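Local atomic coordinates of phosphoethanolamine N-methyltransferase 1 (Haemonchus contortus, PDB entry 4KRG), a protein that probably catalyses the S-adenosylmethionine-dependent methylation of phosphoethanolamine, an early step in nematode phosphocholine biosynthesis. Residues A[47-52]-A[126-131]; A[52-57]-A[153-158]. All blocks are in the same frame, centred on the assembly; numbering follows the deposited sequence.

Interaction 1. Residues A[47-52]-A[126-131]; sequences ADILSS and FTNWLM. With SAH (S-adenosyl-L-homocysteine), chain D; OPE (phosphoric acid mono-(2-amino-ethyl) ester), chain C.
Ile-49 and Leu-50, near the end of helix 38-50, meet Phe-126 and Asn-128 in a small, buried and largely apolar contact behind the cofactor site. The branch CG2 of Ile-49, anti to the backbone N (chi1 -64° for CG1), points at the rim of the Phe-126 ring, near the ring plane, with CG2 to CE1 at 3.7 Å. Leu-50 adds a looser touch through CD2, 4.5 Å from Phe-126 CE1. A beta-branched residue suits this place because its second arm can serve another partner: CG1 of Ile-49 lies 3.7 Å from Asn-128 OD1, an oxygen that accepts a hydrogen bond from Arg-159. Phe-126 ends a central parallel strand of the Rossmann-like class I methyltransferase fold, and the loop leaving that strand enters the ligand pocket. Here Asn-128 grips the amino-acid end of S-adenosylhomocysteine twice. Its backbone O accepts from the ligand N at 2.8 Å, and its ND2 donates to the ligand carboxylate O at 2.9 Å with an N-H...O angle of 145°. With one end of the amide bound to Arg-159 and the other to the ligand, its rotation is fixed. Trp-129 follows, turning one ring face to phosphoethanolamine: the ligand CB sits 3.7 Å above the indole plane, and over the same face the ligand N is 3.5 Å from Trp-129 CD2. ND2 of Asn-128 lies over the other face. On the helix side, Ser-52 OG donates to Ile-49 O at 2.6 Å, meeting a lone pair of that oxygen, which also accepts from Ser-52 N.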
loop_
_atom_site.group_PDB
_atom_site.type_symbol
_atom_site.label_atom_id
_atom_site.label_comp_id
_atom_site.label_asym_id
_atom_site.label_seq_id
_atom_site.Cartn_x
_atom_site.Cartn_y
_atom_site.Cartn_z
ATOM N N ALA A 47 -14.075 6.153 7.724
ATOM C CA ALA A 47 -13.189 6.617 8.791
ATOM C C ALA A 47 -11.751 6.135 8.600
ATOM O O ALA A 47 -10.813 6.892 8.835
ATOM C CB ALA A 47 -13.725 6.198 10.152
ATOM N N ASP A 48 -11.577 4.885 8.170
ATOM C CA ASP A 48 -10.251 4.364 7.835
ATOM C C ASP A 48 -9.553 5.235 6.800
ATOM O O ASP A 48 -8.373 5.535 6.914
ATOM C CB ASP A 48 -10.352 2.947 7.265
ATOM C CG ASP A 48 -10.680 1.903 8.315
ATOM O OD1 ASP A 48 -10.530 2.170 9.523
ATOM O OD2 ASP A 48 -11.085 0.798 7.908
ATOM N N ILE A 49 -10.296 5.621 5.773
ATOM C CA ILE A 49 -9.741 6.422 4.694
ATOM C C ILE A 49 -9.522 7.872 5.137
ATOM O O ILE A 49 -8.432 8.426 4.981
ATOM C CB ILE A 49 -10.663 6.396 3.454
ATOM C CG1 ILE A 49 -10.761 4.976 2.881
ATOM C CG2 ILE A 49 -10.181 7.393 2.409
ATOM C CD1 ILE A 49 -9.441 4.375 2.426
ATOM N N LEU A 50 -10.562 8.481 5.696
ATOM C CA LEU A 50 -10.494 9.890 6.063
ATOM C C LEU A 50 -9.467 10.170 7.161
ATOM O O LEU A 50 -8.826 11.218 7.165
ATOM C CB LEU A 50 -11.882 10.429 6.426
ATOM C CG LEU A 50 -12.810 10.569 5.220
ATOM C CD1 LEU A 50 -14.165 11.073 5.648
ATOM C CD2 LEU A 50 -12.213 11.503 4.188
ATOM N N SER A 51 -9.285 9.226 8.077
ATOM C CA SER A 51 -8.317 9.422 9.147
ATOM C C SER A 51 -6.880 9.291 8.647
ATOM O O SER A 51 -5.938 9.587 9.377
ATOM C CB SER A 51 -8.564 8.449 10.291
ATOM O OG SER A 51 -7.970 7.203 10.001
ATOM N N SER A 52 -6.709 8.867 7.396
ATOM C CA SER A 52 -5.368 8.719 6.832
ATOM C C SER A 52 -4.918 9.975 6.092
ATOM O O SER A 52 -3.758 10.097 5.714
ATOM C CB SER A 52 -5.302 7.513 5.894
ATOM O OG SER A 52 -5.885 7.809 4.639
ATOM N N PHE A 126 -8.579 13.846 -4.212
ATOM C CA PHE A 126 -9.077 12.704 -3.469
ATOM C C PHE A 126 -9.852 11.764 -4.368
ATOM O O PHE A 126 -10.793 12.175 -5.051
ATOM C CB PHE A 126 -9.980 13.145 -2.321
ATOM C CG PHE A 126 -10.531 11.998 -1.521
ATOM C CD1 PHE A 126 -9.816 11.477 -0.449
ATOM C CD2 PHE A 126 -11.753 11.423 -1.849
ATOM C CE1 PHE A 126 -10.315 10.410 0.288
ATOM C CE2 PHE A 126 -12.254 10.351 -1.115
ATOM C CZ PHE A 126 -11.533 9.847 -0.053
ATOM N N THR A 127 -9.466 10.496 -4.359
ATOM C CA THR A 127 -10.233 9.474 -5.040
ATOM C C THR A 127 -10.326 8.242 -4.151
ATOM O O THR A 127 -9.523 8.055 -3.238
ATOM C CB THR A 127 -9.605 9.080 -6.387
ATOM O OG1 THR A 127 -8.349 8.436 -6.152
ATOM C CG2 THR A 127 -9.406 10.298 -7.286
ATOM N N ASN A 128 -11.315 7.408 -4.429
ATOM C CA ASN A 128 -11.511 6.159 -3.706
ATOM C C ASN A 128 -12.299 5.234 -4.628
ATOM O O ASN A 128 -13.465 5.504 -4.913
ATOM C CB ASN A 128 -12.256 6.413 -2.383
ATOM C CG ASN A 128 -12.377 5.160 -1.520
ATOM O OD1 ASN A 128 -11.458 4.809 -0.776
ATOM N ND2 ASN A 128 -13.514 4.485 -1.615
ATOM N N TRP A 129 -11.642 4.177 -5.111
ATOM C CA TRP A 129 -12.197 3.274 -6.135
ATOM C C TRP A 129 -12.426 3.949 -7.505
ATOM O O TRP A 129 -13.567 4.079 -7.942
ATOM C CB TRP A 129 -13.524 2.652 -5.677
ATOM C CG TRP A 129 -13.456 1.608 -4.601
ATOM C CD1 TRP A 129 -12.549 0.588 -4.481
ATOM C CD2 TRP A 129 -14.359 1.480 -3.504
ATOM N NE1 TRP A 129 -12.841 -0.173 -3.368
ATOM C CE2 TRP A 129 -13.946 0.353 -2.748
ATOM C CE3 TRP A 129 -15.481 2.197 -3.077
ATOM C CZ2 TRP A 129 -14.617 -0.060 -1.601
ATOM C CZ3 TRP A 129 -16.143 1.788 -1.940
ATOM C CH2 TRP A 129 -15.710 0.668 -1.213
ATOM N N LEU A 130 -11.359 4.351 -8.192
ATOM C CA LEU A 130 -11.523 5.025 -9.484
ATOM C C LEU A 130 -10.605 4.522 -10.604
ATOM O O LEU A 130 -11.064 4.300 -11.725
ATOM C CB LEU A 130 -11.386 6.542 -9.337
ATOM C CG LEU A 130 -11.624 7.339 -10.626
ATOM C CD1 LEU A 130 -13.058 7.163 -11.122
ATOM C CD2 LEU A 130 -11.298 8.813 -10.427
HETATM N N MSE A 131 -9.320 4.347 -10.307
HETATM C CA MSE A 131 -8.363 3.889 -11.321
HETATM C C MSE A 131 -8.772 2.552 -11.943
HETATM O O MSE A 131 -8.522 2.298 -13.119
HETATM C CB MSE A 131 -6.949 3.764 -10.741
HETATM C CG MSE A 131 -6.353 5.030 -10.141
HETATM SE SE MSE A 131 -6.275 6.525 -11.402
HETATM C CE MSE A 131 -7.984 7.362 -10.916
HETATM N N SAH D . -15.734 7.076 -4.490
HETATM C CA SAH D . -17.091 6.829 -3.977
HETATM C CB SAH D . -17.857 5.933 -5.009
HETATM C CG SAH D . -17.138 4.629 -5.351
HETATM S SD SAH D . -17.869 3.673 -6.711
HETATM C C SAH D . -17.048 6.200 -2.642
HETATM O O SAH D . -16.148 5.423 -2.364
HETATM O OXT SAH D . -18.052 6.215 -1.963
HETATM C "C5'" SAH D . -17.317 4.499 -8.227
HETATM C "C4'" SAH D . -17.741 5.839 -8.489
HETATM O "O4'" SAH D . -16.851 6.446 -9.463
HETATM C "C3'" SAH D . -19.093 5.873 -9.080
HETATM O "O3'" SAH D . -19.795 6.985 -8.574
HETATM C "C2'" SAH D . -18.857 6.054 -10.506
HETATM O "O2'" SAH D . -19.942 6.693 -11.118
HETATM C "C1'" SAH D . -17.636 6.894 -10.525
HETATM N N9 SAH D . -16.866 6.819 -11.815
HETATM C C8 SAH D . -16.313 5.736 -12.375
HETATM N N7 SAH D . -15.607 6.150 -13.429
HETATM C C5 SAH D . -15.700 7.476 -13.540
HETATM C C6 SAH D . -15.177 8.418 -14.442
HETATM N N6 SAH D . -14.378 8.037 -15.494
HETATM N N1 SAH D . -15.478 9.715 -14.247
HETATM C C2 SAH D . -16.245 10.114 -13.240
HETATM N N3 SAH D . -16.761 9.236 -12.363
HETATM C C4 SAH D . -16.504 7.921 -12.488
HETATM C CA OPE C . -16.095 -1.932 -5.070
HETATM C CB OPE C . -16.932 -0.697 -5.129
HETATM O O1 OPE C . -16.142 -4.785 -5.424
HETATM O O2 OPE C . -13.863 -4.036 -5.927
HETATM O O3 OPE C . -15.440 -4.460 -7.809
HETATM O O4 OPE C . -15.778 -2.494 -6.290
HETATM N N OPE C . -16.488 0.358 -6.002
HETATM P P OPE C . -15.298 -3.978 -6.383
#

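Interaction 2. Residues A[52-57]-A[153-158]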
loop_
_atom_site.group_PDB
_atom_site.type_symbol
_atom_site.label_atom_id
_atom_site.label_comp_id
_atom_site.label_asym_id
_atom_site.label_seq_id
_atom_site.Cartn_x
_atom_site.Cartn_y
_atom_site.Cartn_z
ATOM N N SER A 52 -6.709 8.867 7.396
ATOM C CA SER A 52 -5.368 8.719 6.832
ATOM C C SER A 52 -4.918 9.975 6.092
ATOM O O SER A 52 -3.758 10.097 5.714
ATOM C CB SER A 52 -5.302 7.513 5.894
ATOM O OG SER A 52 -5.885 7.809 4.639
ATOM N N LEU A 53 -5.843 10.905 5.889
ATOM C CA LEU A 53 -5.546 12.131 5.151
ATOM C C LEU A 53 -4.883 13.208 6.010
ATOM O O LEU A 53 -5.055 13.247 7.226
ATOM C CB LEU A 53 -6.824 12.700 4.522
ATOM C CG LEU A 53 -7.606 11.802 3.566
ATOM C CD1 LEU A 53 -8.821 12.549 3.029
ATOM C CD2 LEU A 53 -6.725 11.349 2.429
ATOM N N PRO A 54 -4.117 14.095 5.372
ATOM C CA PRO A 54 -3.649 15.257 6.127
ATOM C C PRO A 54 -4.821 16.157 6.518
ATOM O O PRO A 54 -5.902 16.053 5.936
ATOM C CB PRO A 54 -2.722 15.976 5.140
ATOM C CG PRO A 54 -2.988 15.364 3.808
ATOM C CD PRO A 54 -3.494 13.995 4.043
ATOM N N HIS A 55 -4.615 17.007 7.518
ATOM C CA HIS A 55 -5.620 17.991 7.889
ATOM C C HIS A 55 -5.883 18.916 6.708
ATOM O O HIS A 55 -4.974 19.224 5.935
ATOM C CB HIS A 55 -5.150 18.799 9.090
ATOM C CG HIS A 55 -5.239 18.062 10.389
ATOM N ND1 HIS A 55 -6.036 18.482 11.425
ATOM C CD2 HIS A 55 -4.614 16.937 10.817
ATOM C CE1 HIS A 55 -5.906 17.651 12.444
ATOM N NE2 HIS A 55 -5.050 16.705 12.103
ATOM N N LEU A 56 -7.121 19.377 6.580
ATOM C CA LEU A 56 -7.545 20.074 5.367
ATOM C C LEU A 56 -7.913 21.545 5.560
ATOM O O LEU A 56 -8.424 22.175 4.638
ATOM C CB LEU A 56 -8.713 19.329 4.723
ATOM C CG LEU A 56 -8.460 17.860 4.373
ATOM C CD1 LEU A 56 -9.737 17.204 3.912
ATOM C CD2 LEU A 56 -7.396 17.748 3.300
ATOM N N THR A 57 -7.640 22.080 6.749
ATOM C CA THR A 57 -7.963 23.467 7.081
ATOM C C THR A 57 -7.399 24.421 6.019
ATOM O O THR A 57 -6.203 24.382 5.716
ATOM C CB THR A 57 -7.401 23.836 8.467
ATOM O OG1 THR A 57 -7.592 22.735 9.366
ATOM C CG2 THR A 57 -8.088 25.078 9.022
ATOM N N ASP A 153 3.910 20.527 -2.570
ATOM C CA ASP A 153 3.527 19.961 -1.261
ATOM C C ASP A 153 2.141 19.306 -1.250
ATOM O O ASP A 153 1.750 18.700 -0.255
ATOM C CB ASP A 153 3.616 20.985 -0.118
ATOM C CG ASP A 153 4.981 21.618 0.000
ATOM O OD1 ASP A 153 5.958 21.022 -0.493
ATOM O OD2 ASP A 153 5.071 22.717 0.592
ATOM N N GLY A 154 1.402 19.433 -2.348
ATOM C CA GLY A 154 0.065 18.874 -2.440
ATOM C C GLY A 154 0.051 17.358 -2.384
ATOM O O GLY A 154 1.069 16.713 -2.600
ATOM N N TYR A 155 -1.115 16.788 -2.112
ATOM C CA TYR A 155 -1.255 15.343 -1.975
ATOM C C TYR A 155 -2.331 14.782 -2.890
ATOM O O TYR A 155 -3.251 15.492 -3.301
ATOM C CB TYR A 155 -1.654 14.996 -0.551
ATOM C CG TYR A 155 -0.581 15.173 0.494
ATOM C CD1 TYR A 155 0.230 14.111 0.863
ATOM C CD2 TYR A 155 -0.413 16.386 1.146
ATOM C CE1 TYR A 155 1.190 14.260 1.839
ATOM C CE2 TYR A 155 0.542 16.543 2.124
ATOM C CZ TYR A 155 1.338 15.478 2.467
ATOM O OH TYR A 155 2.287 15.635 3.440
ATOM N N ILE A 156 -2.207 13.494 -3.202
ATOM C CA ILE A 156 -3.274 12.750 -3.854
ATOM C C ILE A 156 -3.518 11.470 -3.064
ATOM O O ILE A 156 -2.574 10.799 -2.642
ATOM C CB ILE A 156 -2.978 12.463 -5.359
ATOM C CG1 ILE A 156 -4.034 11.536 -5.959
ATOM C CG2 ILE A 156 -1.578 11.896 -5.562
ATOM C CD1 ILE A 156 -3.903 11.370 -7.460
ATOM N N HIS A 157 -4.786 11.168 -2.820
ATOM C CA HIS A 157 -5.147 9.910 -2.194
ATOM C C HIS A 157 -5.785 9.010 -3.241
ATOM O O HIS A 157 -6.677 9.438 -3.975
ATOM C CB HIS A 157 -6.137 10.123 -1.048
ATOM C CG HIS A 157 -6.644 8.844 -0.455
ATOM N ND1 HIS A 157 -7.712 8.154 -0.983
ATOM C CD2 HIS A 157 -6.219 8.131 0.615
ATOM C CE1 HIS A 157 -7.927 7.063 -0.263
ATOM N NE2 HIS A 157 -7.033 7.026 0.706
ATOM N N LEU A 158 -5.332 7.761 -3.296
ATOM C CA LEU A 158 -5.960 6.765 -4.151
ATOM C C LEU A 158 -6.217 5.507 -3.339
ATOM O O LEU A 158 -5.485 5.208 -2.412
ATOM C CB LEU A 158 -5.065 6.450 -5.340
ATOM C CG LEU A 158 -4.701 7.676 -6.181
ATOM C CD1 LEU A 158 -3.212 7.680 -6.481
ATOM C CD2 LEU A 158 -5.496 7.692 -7.466
#
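Pro-54 lies over a face of the Tyr-155 ring, and Leu-53 stands crosswise to the side chain of His-157; these two pairs make most of the contact between the loop 52-57 and strand 154-161. The Pro-54 ring approaches with CG leading, 4.1 Å from the centroid of the Tyr-155 ring and only 20° off its normal, which is the geometry of a CH-pi contact. The carbon is displaced toward the rim, so that its nearest ring atom is CD2 of Tyr-155, at 3.8 Å. In Tyr-155, chi1 of -72° carries the ring toward the loop, and chi2 of -94° turns its face to the proline. Proline suits the spot because its compact, rigid ring offers C-H groups to an aromatic face without needing a particular rotamer. Two residues along the strand, on the same side, His-157 extends toward the loop. Its CB and CD2 both lie 3.7 Å from CD2 of Leu-53, and the two side chains run at about a right angle. The leucine methyl thus meets the CB and CD2 end of the histidine side chain obliquely, while the hydroxyl of Ser-52, already engaged by Ile-49, stays at 4.1 Å from OG to His-157 CD2. Strand 231-240, antiparallel to 154-161, adds Leu-235 beside both Pro-54 and Tyr-155. The imidazole nitrogens are used elsewhere: ND1 by the backbone O of Thr-127, NE2 by ND1 of His-233. Because a carbonyl can only accept, ND1 of His-157 probably carries a proton. No hydrogen bond joins the two segments directly, which means that CH-pi and apolar packing carry this contact, while hydrogen bonds at both ring nitrogens set the rotation of the imidazole.

Interactions 1 and 2 interleave along the chain, share Ser-52, and have centres 10 Å apart. His-157 of interaction 2 ties them together. Its ND1 is 2.9 Å from Thr-127 O, a probable hydrogen bond from a side chain of strand 154-161 to the loop that leaves strand 122-126, and its CE1 is packed 3.5 Å from CG2 of Ile-49. The imidazole also lies nearly parallel to the Phe-126 ring, with planes about 10° apart. Interaction 1 reaches the ligands directly, through Asn-128 and Trp-129. Interaction 2 lies farther back: the side chain of His-157 is about 9 Å from the bound S-adenosylhomocysteine. The side chain of His-157 is about 12 Å from the bound phosphoethanolamine.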